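Local coordinates for protein UDP-galactopyranose mutase (Deinococcus radiodurans, PDB 3HDQ) that probably catalyses the interconversion of UDP-galactopyranose and UDP-galactofuranose, holding FAD and its sugar-nucleotide substrate in adjoining pockets, at residues F95-L98 and S99-T102; G221-R224 and M225-M229; E344-K347 and K348-L352. All blocks are in the same frame, centred on the assembly; numbering follows the deposited sequence.

From the N terminus, contact 1 comes first, where helix 92-99 runs out into the loop before strand 104-106. Contact 2 follows, taking in G221 and the whole of the short helix 222-229, and contact 3 lies inside helix 340-355. Each closes a local turn of chain; the three stand in series, so none nests in or crosses another. Contacts 1 and 2 meet in space, their centres about 11 Å apart: F101 O and N228 ND2, 2.9 Å apart, form a probable hydrogen bond, and F101 and T102 pack on M225. This ties the loop after helix 92-99 to helix 222-229. Contact 3 stays apart at the surface, nearest atoms about 22 Å from contact 1 and about 21 Å from contact 2.

Contact 1: F95-L98 and S99-T102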
ATOM      1  N   PHE A  95     -20.825  12.632  -3.765  1.00 24.73           N
ATOM      2  CA  PHE A  95     -21.058  11.302  -3.225  1.00 29.40           C
ATOM      3  C   PHE A  95     -21.151  10.239  -4.333  1.00 30.18           C
ATOM      4  O   PHE A  95     -20.549   9.168  -4.229  1.00 29.34           O
ATOM      5  CB  PHE A  95     -22.273  11.264  -2.291  1.00 26.38           C
ATOM      6  CG  PHE A  95     -22.476   9.927  -1.639  1.00 32.20           C
ATOM      7  CD1 PHE A  95     -23.453   9.055  -2.098  1.00 33.47           C
ATOM      8  CD2 PHE A  95     -21.659   9.526  -0.590  1.00 29.26           C
ATOM      9  CE1 PHE A  95     -23.623   7.813  -1.510  1.00 28.79           C
ATOM     10  CE2 PHE A  95     -21.816   8.288  -0.004  1.00 34.35           C
ATOM     11  CZ  PHE A  95     -22.805   7.428  -0.462  1.00 35.27           C
ATOM     12  N   GLU A  96     -21.862  10.541  -5.411  1.00 25.88           N
ATOM     13  CA  GLU A  96     -21.966   9.569  -6.495  1.00 29.22           C
ATOM     14  C   GLU A  96     -20.644   9.379  -7.257  1.00 28.68           C
ATOM     15  O   GLU A  96     -20.276   8.262  -7.610  1.00 30.10           O
ATOM     16  CB  GLU A  96     -23.142   9.901  -7.424  1.00 32.17           C
ATOM     17  CG  GLU A  96     -24.490   9.762  -6.689  1.00 36.07           C
ATOM     18  CD  GLU A  96     -25.703   9.794  -7.597  1.00 38.81           C
ATOM     19  OE1 GLU A  96     -25.659  10.464  -8.652  1.00 42.89           O
ATOM     20  OE2 GLU A  96     -26.710   9.149  -7.240  1.00 41.75           O
ATOM     21  N   TYR A  97     -19.917  10.464  -7.483  1.00 26.08           N
ATOM     22  CA  TYR A  97     -18.625  10.371  -8.141  1.00 26.16           C
ATOM     23  C   TYR A  97     -17.701   9.397  -7.403  1.00 26.60           C
ATOM     24  O   TYR A  97     -17.187   8.441  -7.982  1.00 23.95           O
ATOM     25  CB  TYR A  97     -17.984  11.747  -8.240  1.00 27.56           C
ATOM     26  CG  TYR A  97     -16.560  11.682  -8.692  1.00 29.39           C
ATOM     27  CD1 TYR A  97     -16.250  11.508 -10.032  1.00 25.68           C
ATOM     28  CD2 TYR A  97     -15.521  11.771  -7.778  1.00 25.17           C
ATOM     29  CE1 TYR A  97     -14.949  11.426 -10.450  1.00 25.96           C
ATOM     30  CE2 TYR A  97     -14.220  11.694  -8.185  1.00 27.47           C
ATOM     31  CZ  TYR A  97     -13.933  11.520  -9.527  1.00 25.64           C
ATOM     32  OH  TYR A  97     -12.621  11.437  -9.944  1.00 23.50           O
ATOM     33  N   LEU A  98     -17.523   9.632  -6.111  1.00 26.19           N
ATOM     34  CA  LEU A  98     -16.701   8.770  -5.275  1.00 25.15           C
ATOM     35  C   LEU A  98     -17.204   7.323  -5.237  1.00 26.63           C
ATOM     36  O   LEU A  98     -16.419   6.393  -5.064  1.00 29.29           O
ATOM     37  CB  LEU A  98     -16.631   9.338  -3.860  1.00 21.01           C
ATOM     38  CG  LEU A  98     -15.344  10.044  -3.441  1.00 28.33           C
ATOM     39  CD1 LEU A  98     -14.514  10.508  -4.628  1.00 22.12           C
ATOM     40  CD2 LEU A  98     -15.652  11.189  -2.490  1.00 20.71           C
ATOM     41  N   SER A  99     -18.512   7.143  -5.397  1.00 26.17           N
ATOM     42  CA  SER A  99     -19.120   5.817  -5.362  1.00 28.86           C
ATOM     43  C   SER A  99     -18.659   4.968  -6.536  1.00 32.18           C
ATOM     44  O   SER A  99     -18.779   3.739  -6.504  1.00 27.00           O
ATOM     45  CB  SER A  99     -20.652   5.919  -5.358  1.00 25.54           C
ATOM     46  OG  SER A  99     -21.124   6.300  -4.072  1.00 27.90           O
ATOM     47  N   ARG A 100     -18.139   5.624  -7.573  1.00 24.96           N
ATOM     48  CA  ARG A 100     -17.545   4.899  -8.692  1.00 27.58           C
ATOM     49  C   ARG A 100     -16.296   4.121  -8.249  1.00 26.86           C
ATOM     50  O   ARG A 100     -15.898   3.168  -8.906  1.00 24.70           O
ATOM     51  CB  ARG A 100     -17.182   5.851  -9.845  1.00 27.74           C
ATOM     52  CG  ARG A 100     -18.310   6.792 -10.320  1.00 30.12           C
ATOM     53  CD  ARG A 100     -17.802   7.682 -11.464  1.00 31.29           C
ATOM     54  NE  ARG A 100     -17.093   6.872 -12.458  1.00 42.28           N
ATOM     55  CZ  ARG A 100     -16.026   7.268 -13.150  1.00 39.22           C
ATOM     56  NH1 ARG A 100     -15.514   8.477 -12.974  1.00 37.43           N
ATOM     57  NH2 ARG A 100     -15.458   6.443 -14.019  1.00 39.36           N
ATOM     58  N   PHE A 101     -15.691   4.519  -7.129  1.00 23.95           N
ATOM     59  CA  PHE A 101     -14.384   3.989  -6.737  1.00 24.45           C
ATOM     60  C   PHE A 101     -14.347   3.237  -5.401  1.00 27.54           C
ATOM     61  O   PHE A 101     -13.293   2.772  -4.973  1.00 24.88           O
ATOM     62  CB  PHE A 101     -13.353   5.122  -6.748  1.00 24.84           C
ATOM     63  CG  PHE A 101     -13.402   5.952  -8.002  1.00 26.09           C
ATOM     64  CD1 PHE A 101     -14.029   7.189  -8.008  1.00 21.91           C
ATOM     65  CD2 PHE A 101     -12.862   5.469  -9.187  1.00 21.79           C
ATOM     66  CE1 PHE A 101     -14.100   7.942  -9.170  1.00 25.21           C
ATOM     67  CE2 PHE A 101     -12.925   6.217 -10.356  1.00 27.77           C
ATOM     68  CZ  PHE A 101     -13.541   7.456 -10.351  1.00 25.82           C
ATOM     69  N   THR A 102     -15.498   3.095  -4.755  1.00 27.30           N
ATOM     70  CA  THR A 102     -15.541   2.408  -3.480  1.00 24.20           C
ATOM     71  C   THR A 102     -16.980   2.127  -3.075  1.00 26.21           C
ATOM     72  O   THR A 102     -17.894   2.827  -3.481  1.00 28.43           O
ATOM     73  CB  THR A 102     -14.890   3.271  -2.383  1.00 27.07           C
ATOM     74  OG1 THR A 102     -14.780   2.514  -1.176  1.00 28.93           O
ATOM     75  CG2 THR A 102     -15.729   4.523  -2.120  1.00 25.04           C
TER
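At the last turn of helix 92-99 and the loop that leaves it, Y97 and F101, four residues apart, meet as a T-shaped (edge-to-face) pair. F101 presents its edge to one face of Y97, with CE1 3.6 Å from Y97 CZ and the ring planes 65° apart. Y97 meets that edge because its CG is anti to the backbone N (chi1 170°), which carries the ring outward from the helix. R100 passes beside both rings: its CB lies over a face of F101, and its NH1 comes 3.9 Å from Y97 CE1. Y97 OH and R100 NH1 share the carboxylate of E46, so this end of the helix is tied to helix 39-50, the first of the Rossmann-like FAD-binding part. A leucine in place of Y97 would probably leave the F101 edge without its ring face and E46 OE1 without its hydroxyl mate. The backbone tightens as the helix ends, with i to i+3 hydrogen bonds from R100 N to Y97 O (3.0 Å) and from F101 N to L98 O (2.9 Å). One turn back, S99 OG donates to F95 O at 2.9 Å from above the carbonyl plane. S99 OG also sits over a face of the F95 ring, 3.9 Å from F95 CE1. W104 NE1 is a second partner of this hydroxyl, and the W104 ring stacks on F95.

Contact 2: G221-R224 and M225-M229; sequences GYTR and MFQNM
The Y222 ring takes the methyl CE of M225 at its edge, 4.2 Å from Y222 CD2, and the F226 ring is met at its edge by the carbonyl of Y222, with O 3.2 Å from F226 CD1. F226 is also paired edge-to-face with F39, an FAD-binding residue. The R224 guanidinium has a water in its plane, at the edge, taking the NE hydrogen; that water donates to R224 O and, at 2.9 Å, to N228 OD1. A second water accepts from R224 NH2 and N228 ND2, which also bonds to F101 O on the loop after helix 92-99. The R224 chain bends twice, at chi2 (-80°) and chi3 (-59°), turning NE and NH2 to these waters, and NH2 has a salt bridge to D74 of the second subunit. The Q227 amide, tilted 24° to the guanidinium, lays NE2 3.6 Å from T223 CG2. Hydrogen bonds from i to i+4 hold the helix, F226 N to Y222 O (2.8 Å) and Q227 N to T223 O (2.8 Å) among them. Y222 OH goes to H85 O. This is a short helix, 222-229, with G221 at its N-cap, its Y222, M225 and F226 side turned to F39 of the FAD-binding Rossmann-type region.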
ATOM      1  N   GLY A 221     -11.432   1.498   3.110  1.00 21.09           N
ATOM      2  CA  GLY A 221     -10.515   2.585   3.373  1.00 19.93           C
ATOM      3  C   GLY A 221     -10.243   3.467   2.167  1.00 23.77           C
ATOM      4  O   GLY A 221     -10.566   3.117   1.033  1.00 23.63           O
ATOM      5  N   TYR A 222      -9.644   4.621   2.424  1.00 21.91           N
ATOM      6  CA  TYR A 222      -9.330   5.595   1.388  1.00 22.34           C
ATOM      7  C   TYR A 222      -8.325   5.087   0.361  1.00 19.67           C
ATOM      8  O   TYR A 222      -8.486   5.298  -0.835  1.00 21.12           O
ATOM      9  CB  TYR A 222      -8.779   6.874   2.039  1.00 26.18           C
ATOM     10  CG  TYR A 222      -9.814   7.609   2.861  1.00 24.19           C
ATOM     11  CD1 TYR A 222      -9.867   7.468   4.241  1.00 21.47           C
ATOM     12  CD2 TYR A 222     -10.755   8.422   2.246  1.00 21.85           C
ATOM     13  CE1 TYR A 222     -10.823   8.135   4.983  1.00 24.80           C
ATOM     14  CE2 TYR A 222     -11.713   9.086   2.973  1.00 24.50           C
ATOM     15  CZ  TYR A 222     -11.748   8.941   4.342  1.00 26.37           C
ATOM     16  OH  TYR A 222     -12.713   9.610   5.064  1.00 26.22           O
ATOM     17  N   THR A 223      -7.284   4.420   0.830  1.00 21.07           N
ATOM     18  CA  THR A 223      -6.197   4.029  -0.057  1.00 22.35           C
ATOM     19  C   THR A 223      -6.683   3.128  -1.189  1.00 22.32           C
ATOM     20  O   THR A 223      -6.362   3.364  -2.365  1.00 22.37           O
ATOM     21  CB  THR A 223      -5.030   3.407   0.729  1.00 24.68           C
ATOM     22  OG1 THR A 223      -4.468   4.416   1.568  1.00 23.29           O
ATOM     23  CG2 THR A 223      -3.949   2.869  -0.209  1.00 22.57           C
ATOM     24  N   ARG A 224      -7.470   2.118  -0.834  1.00 19.81           N
ATOM     25  CA  ARG A 224      -8.139   1.285  -1.824  1.00 23.01           C
ATOM     26  C   ARG A 224      -8.933   2.124  -2.836  1.00 24.43           C
ATOM     27  O   ARG A 224      -8.868   1.877  -4.034  1.00 25.38           O
ATOM     28  CB  ARG A 224      -9.042   0.260  -1.131  1.00 24.89           C
ATOM     29  CG  ARG A 224      -8.250  -0.796  -0.368  1.00 24.56           C
ATOM     30  CD  ARG A 224      -7.719  -1.853  -1.315  1.00 27.57           C
ATOM     31  NE  ARG A 224      -8.843  -2.487  -2.003  1.00 38.32           N
ATOM     32  CZ  ARG A 224      -9.576  -3.468  -1.479  1.00 34.47           C
ATOM     33  NH1 ARG A 224      -9.295  -3.942  -0.266  1.00 27.56           N
ATOM     34  NH2 ARG A 224     -10.590  -3.978  -2.169  1.00 30.73           N
ATOM     35  N   MET A 225      -9.670   3.120  -2.345  1.00 23.17           N
ATOM     36  CA  MET A 225     -10.460   4.001  -3.204  1.00 23.26           C
ATOM     37  C   MET A 225      -9.543   4.783  -4.156  1.00 25.61           C
ATOM     38  O   MET A 225      -9.760   4.807  -5.371  1.00 22.22           O
ATOM     39  CB  MET A 225     -11.299   4.973  -2.353  1.00 20.26           C
ATOM     40  CG  MET A 225     -12.114   5.985  -3.160  1.00 22.62           C
ATOM     41  SD  MET A 225     -12.763   7.322  -2.143  1.00 27.71           S
ATOM     42  CE  MET A 225     -11.283   8.308  -1.944  1.00 24.14           C
ATOM     43  N   PHE A 226      -8.517   5.413  -3.590  1.00 22.02           N
ATOM     44  CA  PHE A 226      -7.523   6.111  -4.388  1.00 22.03           C
ATOM     45  C   PHE A 226      -6.874   5.218  -5.448  1.00 25.53           C
ATOM     46  O   PHE A 226      -6.707   5.645  -6.583  1.00 25.41           O
ATOM     47  CB  PHE A 226      -6.469   6.773  -3.493  1.00 20.85           C
ATOM     48  CG  PHE A 226      -6.907   8.107  -2.951  1.00 24.66           C
ATOM     49  CD1 PHE A 226      -7.387   8.225  -1.663  1.00 24.61           C
ATOM     50  CD2 PHE A 226      -6.876   9.237  -3.751  1.00 22.22           C
ATOM     51  CE1 PHE A 226      -7.810   9.455  -1.170  1.00 28.50           C
ATOM     52  CE2 PHE A 226      -7.290  10.471  -3.263  1.00 24.13           C
ATOM     53  CZ  PHE A 226      -7.761  10.580  -1.971  1.00 23.80           C
ATOM     54  N   GLN A 227      -6.525   3.987  -5.086  1.00 22.55           N
ATOM     55  CA  GLN A 227      -5.917   3.074  -6.051  1.00 28.24           C
ATOM     56  C   GLN A 227      -6.810   2.875  -7.273  1.00 26.01           C
ATOM     57  O   GLN A 227      -6.324   2.916  -8.401  1.00 24.41           O
ATOM     58  CB  GLN A 227      -5.532   1.731  -5.399  1.00 24.00           C
ATOM     59  CG  GLN A 227      -4.255   1.839  -4.558  1.00 28.32           C
ATOM     60  CD  GLN A 227      -3.991   0.642  -3.637  1.00 41.10           C
ATOM     61  OE1 GLN A 227      -4.782  -0.300  -3.560  1.00 36.16           O
ATOM     62  NE2 GLN A 227      -2.860   0.688  -2.925  1.00 46.48           N
ATOM     63  N   ASN A 228      -8.110   2.679  -7.046  1.00 23.93           N
ATOM     64  CA  ASN A 228      -9.078   2.606  -8.144  1.00 23.65           C
ATOM     65  C   ASN A 228      -9.116   3.893  -8.992  1.00 29.12           C
ATOM     66  O   ASN A 228      -9.226   3.838 -10.222  1.00 26.10           O
ATOM     67  CB  ASN A 228     -10.489   2.277  -7.621  1.00 25.74           C
ATOM     68  CG  ASN A 228     -10.591   0.874  -7.005  1.00 33.91           C
ATOM     69  OD1 ASN A 228      -9.854  -0.052  -7.375  1.00 34.44           O
ATOM     70  ND2 ASN A 228     -11.516   0.718  -6.063  1.00 33.21           N
ATOM     71  N   MET A 229      -9.018   5.048  -8.335  1.00 26.92           N
ATOM     72  CA  MET A 229      -9.042   6.342  -9.026  1.00 26.26           C
ATOM     73  C   MET A 229      -7.848   6.543  -9.971  1.00 26.38           C
ATOM     74  O   MET A 229      -7.960   7.190 -11.012  1.00 25.03           O
ATOM     75  CB  MET A 229      -9.076   7.480  -8.006  1.00 23.82           C
ATOM     76  CG  MET A 229     -10.348   8.302  -8.000  1.00 36.42           C
ATOM     77  SD  MET A 229     -10.367   9.513  -6.646  1.00 46.00           S
ATOM     78  CE  MET A 229     -10.805   8.413  -5.336  1.00 21.30           C
TER
HETATM   79  O   HOH W   1      -8.669  -1.049  -4.892  1.00 33.93           O
HETATM   80  O   HOH W   2     -11.884  -2.187  -4.589  1.00 34.00           O

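Contact 3: E344-K347 and K348-L352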
ATOM      1  N   GLU A 344      -4.352  38.576   3.222  1.00 38.98           N
ATOM      2  CA  GLU A 344      -3.588  39.643   2.611  1.00 42.55           C
ATOM      3  C   GLU A 344      -2.454  39.043   1.800  1.00 37.44           C
ATOM      4  O   GLU A 344      -2.354  39.251   0.595  1.00 43.53           O
ATOM      5  CB  GLU A 344      -3.017  40.521   3.734  1.00 49.85           C
ATOM      6  CG  GLU A 344      -2.055  41.619   3.316  1.00 47.12           C
ATOM      7  CD  GLU A 344      -2.770  42.860   2.812  1.00 61.06           C
ATOM      8  OE1 GLU A 344      -3.901  42.725   2.298  1.00 64.70           O
ATOM      9  OE2 GLU A 344      -2.198  43.966   2.930  1.00 61.37           O
ATOM     10  N   LEU A 345      -1.598  38.297   2.484  1.00 34.14           N
ATOM     11  CA  LEU A 345      -0.470  37.632   1.854  1.00 34.89           C
ATOM     12  C   LEU A 345      -0.906  36.680   0.728  1.00 40.54           C
ATOM     13  O   LEU A 345      -0.300  36.671  -0.348  1.00 35.27           O
ATOM     14  CB  LEU A 345       0.314  36.860   2.904  1.00 31.05           C
ATOM     15  CG  LEU A 345       1.828  36.936   2.852  1.00 31.70           C
ATOM     16  CD1 LEU A 345       2.406  35.630   3.323  1.00 31.59           C
ATOM     17  CD2 LEU A 345       2.313  37.274   1.450  1.00 33.71           C
ATOM     18  N   TYR A 346      -1.954  35.889   0.965  1.00 31.33           N
ATOM     19  CA  TYR A 346      -2.415  34.960  -0.061  1.00 34.90           C
ATOM     20  C   TYR A 346      -2.848  35.673  -1.336  1.00 34.31           C
ATOM     21  O   TYR A 346      -2.561  35.213  -2.437  1.00 35.81           O
ATOM     22  CB  TYR A 346      -3.559  34.051   0.413  1.00 30.82           C
ATOM     23  CG  TYR A 346      -4.133  33.259  -0.741  1.00 26.59           C
ATOM     24  CD1 TYR A 346      -3.376  32.280  -1.384  1.00 26.45           C
ATOM     25  CD2 TYR A 346      -5.400  33.524  -1.226  1.00 25.84           C
ATOM     26  CE1 TYR A 346      -3.887  31.564  -2.461  1.00 26.15           C
ATOM     27  CE2 TYR A 346      -5.922  32.811  -2.306  1.00 27.65           C
ATOM     28  CZ  TYR A 346      -5.160  31.834  -2.915  1.00 25.23           C
ATOM     29  OH  TYR A 346      -5.677  31.130  -3.975  1.00 24.08           O
ATOM     30  N   LYS A 347      -3.562  36.780  -1.177  1.00 39.49           N
ATOM     31  CA  LYS A 347      -4.025  37.585  -2.303  1.00 37.85           C
ATOM     32  C   LYS A 347      -2.880  37.884  -3.287  1.00 37.08           C
ATOM     33  O   LYS A 347      -3.067  37.881  -4.505  1.00 36.79           O
ATOM     34  CB  LYS A 347      -4.611  38.891  -1.775  1.00 43.38           C
ATOM     35  CG  LYS A 347      -6.003  39.211  -2.300  1.00 53.55           C
ATOM     36  CD  LYS A 347      -7.028  38.220  -1.751  1.00 65.60           C
ATOM     37  CE  LYS A 347      -8.360  38.899  -1.422  1.00 71.17           C
ATOM     38  NZ  LYS A 347      -9.022  39.503  -2.616  1.00 71.74           N
ATOM     39  N   LYS A 348      -1.693  38.127  -2.747  1.00 36.00           N
ATOM     40  CA  LYS A 348      -0.531  38.442  -3.567  1.00 40.49           C
ATOM     41  C   LYS A 348      -0.046  37.207  -4.327  1.00 42.29           C
ATOM     42  O   LYS A 348       0.333  37.298  -5.498  1.00 39.92           O
ATOM     43  CB  LYS A 348       0.602  38.989  -2.693  1.00 34.75           C
ATOM     44  CG  LYS A 348       0.156  40.046  -1.698  1.00 39.55           C
ATOM     45  CD  LYS A 348       0.399  41.443  -2.213  1.00 46.37           C
ATOM     46  CE  LYS A 348       1.885  41.732  -2.186  1.00 47.14           C
ATOM     47  NZ  LYS A 348       2.469  41.147  -0.944  1.00 49.49           N
ATOM     48  N   TYR A 349      -0.042  36.059  -3.654  1.00 30.96           N
ATOM     49  CA  TYR A 349       0.393  34.817  -4.288  1.00 34.28           C
ATOM     50  C   TYR A 349      -0.616  34.389  -5.330  1.00 30.86           C
ATOM     51  O   TYR A 349      -0.259  33.822  -6.362  1.00 33.59           O
ATOM     52  CB  TYR A 349       0.602  33.708  -3.254  1.00 31.76           C
ATOM     53  CG  TYR A 349       1.931  33.804  -2.535  1.00 30.46           C
ATOM     54  CD1 TYR A 349       1.995  34.070  -1.171  1.00 31.84           C
ATOM     55  CD2 TYR A 349       3.124  33.635  -3.226  1.00 27.20           C
ATOM     56  CE1 TYR A 349       3.217  34.154  -0.513  1.00 33.38           C
ATOM     57  CE2 TYR A 349       4.347  33.713  -2.579  1.00 29.94           C
ATOM     58  CZ  TYR A 349       4.392  33.977  -1.230  1.00 30.97           C
ATOM     59  OH  TYR A 349       5.613  34.061  -0.602  1.00 33.04           O
ATOM     60  N   GLU A 350      -1.878  34.687  -5.047  1.00 28.30           N
ATOM     61  CA  GLU A 350      -2.987  34.363  -5.927  1.00 32.98           C
ATOM     62  C   GLU A 350      -2.900  35.116  -7.253  1.00 38.75           C
ATOM     63  O   GLU A 350      -3.264  34.579  -8.301  1.00 38.34           O
ATOM     64  CB  GLU A 350      -4.306  34.676  -5.220  1.00 30.00           C
ATOM     65  CG  GLU A 350      -5.552  34.414  -6.054  1.00 35.75           C
ATOM     66  CD  GLU A 350      -6.843  34.673  -5.273  1.00 42.60           C
ATOM     67  OE1 GLU A 350      -7.852  33.991  -5.543  1.00 41.91           O
ATOM     68  OE2 GLU A 350      -6.844  35.548  -4.378  1.00 41.78           O
ATOM     69  N   ALA A 351      -2.432  36.363  -7.204  1.00 34.34           N
ATOM     70  CA  ALA A 351      -2.236  37.149  -8.419  1.00 36.61           C
ATOM     71  C   ALA A 351      -1.147  36.511  -9.264  1.00 31.87           C
ATOM     72  O   ALA A 351      -1.257  36.453 -10.485  1.00 35.85           O
ATOM     73  CB  ALA A 351      -1.870  38.590  -8.085  1.00 34.82           C
ATOM     74  N   LEU A 352      -0.096  36.033  -8.608  1.00 33.87           N
ATOM     75  CA  LEU A 352       0.953  35.287  -9.297  1.00 32.48           C
ATOM     76  C   LEU A 352       0.380  34.009  -9.912  1.00 36.26           C
ATOM     77  O   LEU A 352       0.600  33.728 -11.086  1.00 40.90           O
ATOM     78  CB  LEU A 352       2.105  34.949  -8.346  1.00 27.83           C
ATOM     79  CG  LEU A 352       3.017  36.111  -7.979  1.00 40.18           C
ATOM     80  CD1 LEU A 352       4.160  35.629  -7.099  1.00 33.15           C
ATOM     81  CD2 LEU A 352       3.548  36.794  -9.246  1.00 37.70           C
TER
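Y346 and E350 are crossed, the glutamate lying over one face of the tyrosine ring. E350 CB makes a CH-pi contact 4.0 Å from the centroid of the Y346 ring, 23° off its normal, and the chain then runs out over the rim until OE2 is 3.6 Å from Y346 CE2. Carboxylate and ring planes differ by 38°. Y346 has its CG anti to the backbone N (chi1 172°), bringing the ring to where E350 CB covers its face. Their backbones are joined by E350 N to Y346 O, an i to i+4 bond of 2.7 Å. K347 runs beside E350 in the same direction: K347 CD lies 3.8 Å from E350 OE2, but NZ stays 4.8 Å from that oxygen, so any attraction between the charges is probably modest. Elsewhere on the helix, L345 and Y349 also point the same way, with L345 CD2 3.8 Å from Y349 CE1. The Y349 hydroxyl is held by G270 O and Y269 N, and the Y349 and Y269 rings pair edge-to-face. K348 curls back, its CG 3.5 Å from E344 O, and makes a cation-pi contact with Y269. Helix 340-355 is thus an amphipathic surface helix, with L345, Y349 and L352 resting on Y269 and with E344, K347 and K348 exposed.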